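Local coordinates for conserved uncharacterized archaeal protein (Methanococcus maripaludis S2, PDB 2QZG) that is of unknown function but belongs to the archaeal UPF0147 family and forms a small all-helical subunit that pairs with a second copy, at residues T80-W83 against G84-E88. Sequence-based numbering, arbitrary orientation.
Sequences TQIW and GIVSE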
# COMPACT_ATOMS: atom_id res chain seq x y z
N THR C 80 7.57 3.71 -6.10
CA THR C 80 6.29 3.94 -5.40
C THR C 80 5.42 2.70 -5.37
O THR C 80 4.82 2.37 -4.34
CB THR C 80 5.51 5.16 -6.00
OG1 THR C 80 6.18 6.37 -5.64
CG2 THR C 80 4.06 5.25 -5.43
N GLN C 81 5.36 2.00 -6.50
CA GLN C 81 4.60 0.76 -6.59
C GLN C 81 5.17 -0.26 -5.62
O GLN C 81 4.42 -0.91 -4.92
CB GLN C 81 4.57 0.20 -8.03
CG GLN C 81 3.68 1.02 -8.97
CD GLN C 81 3.89 0.69 -10.45
OE1 GLN C 81 4.75 -0.10 -10.81
NE2 GLN C 81 3.12 1.35 -11.31
N ILE C 82 6.50 -0.37 -5.57
CA ILE C 82 7.14 -1.34 -4.68
C ILE C 82 6.94 -0.99 -3.19
O ILE C 82 6.71 -1.89 -2.40
CB ILE C 82 8.61 -1.54 -5.03
CG1 ILE C 82 8.70 -2.32 -6.36
CG2 ILE C 82 9.38 -2.24 -3.89
CD1 ILE C 82 9.99 -2.15 -7.04
N TRP C 83 7.02 0.29 -2.84
CA TRP C 83 6.72 0.76 -1.48
C TRP C 83 5.30 0.32 -1.05
O TRP C 83 5.13 -0.25 0.03
CB TRP C 83 6.92 2.27 -1.35
CG TRP C 83 6.38 2.85 -0.04
CD1 TRP C 83 6.71 2.45 1.23
CD2 TRP C 83 5.43 3.91 0.11
NE1 TRP C 83 6.02 3.20 2.16
CE2 TRP C 83 5.24 4.11 1.49
CE3 TRP C 83 4.75 4.72 -0.80
CZ2 TRP C 83 4.36 5.08 1.99
CZ3 TRP C 83 3.89 5.70 -0.29
CH2 TRP C 83 3.72 5.87 1.08
N GLY C 84 4.32 0.48 -1.94
CA GLY C 84 2.97 -0.00 -1.68
C GLY C 84 2.83 -1.51 -1.50
O GLY C 84 2.12 -1.94 -0.60
N ILE C 85 3.47 -2.30 -2.37
CA ILE C 85 3.50 -3.75 -2.28
C ILE C 85 4.22 -4.21 -0.99
O ILE C 85 3.73 -5.10 -0.29
CB ILE C 85 4.20 -4.40 -3.52
CG1 ILE C 85 3.44 -4.10 -4.81
CG2 ILE C 85 4.40 -5.91 -3.30
CD1 ILE C 85 4.29 -4.25 -6.10
N VAL C 86 5.37 -3.62 -0.67
CA VAL C 86 6.09 -3.99 0.57
C VAL C 86 5.24 -3.69 1.80
O VAL C 86 5.11 -4.53 2.69
CB VAL C 86 7.48 -3.31 0.66
CG1 VAL C 86 8.10 -3.43 2.09
CG2 VAL C 86 8.42 -3.91 -0.40
N SER C 87 4.65 -2.49 1.83
CA SER C 87 3.77 -2.06 2.92
C SER C 87 2.65 -3.08 3.16
O SER C 87 2.36 -3.44 4.29
CB SER C 87 3.15 -0.71 2.59
OG SER C 87 4.18 0.23 2.45
N GLU C 88 2.02 -3.50 2.08
CA GLU C 88 0.96 -4.49 2.15
C GLU C 88 1.46 -5.87 2.56
O GLU C 88 0.83 -6.51 3.41
CB GLU C 88 0.23 -4.57 0.82
CG GLU C 88 -0.55 -3.30 0.48
CD GLU C 88 -1.04 -3.35 -0.96
OE1 GLU C 88 -0.95 -4.43 -1.55
OE2 GLU C 88 -1.53 -2.33 -1.50
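Ser87 turns its hydroxyl back along helix 76-90 onto the carbonyl of Trp83, one turn earlier, and lies over one face of the indole. Its OG, placed beside its own backbone N by a chi1 of -61°, donates to Trp83 O at 2.6 Å. The backbone Ser87 N also donates to Trp83 O, at 2.9 Å. Two donors thus grip one oxygen, from opposite faces of the carbonyl plane, the hydroxyl standing 38° out of it.

With CG opposite the backbone N and beside the carbonyl carbon (chi1 169°), the indole of Trp83 is set so that its NE1 lies 3.5 Å from Ser87 OG. That nitrogen finds its hydrogen-bond partner in Thr91 of the second subunit, whose Lys15 also packs on Trp83.

Round the helix, Ile82 and Val86 meet through their branches, CG2 to CG2 at 4.0 Å, the two side chains crossing at a slant. Val86 CG2 also rests 3.3 Å from Ile82 O, the acceptor of the helical bond from Val86 N (2.8 Å). Ile85 CG1 comes equally near Gln81 O. Ile82, Ile85 and Val86 all reach Leu65 of helix 54-68.

The helix thus shows two faces: Ile82, Ile85 and Val86 pack inside the subunit, while Trp83 and Ser87 face the second subunit. There the hydroxyl, turned back to the carbonyl of the preceding turn, has its hydrogen bond within the helix, and the indole N-H is spent on the dimer interface.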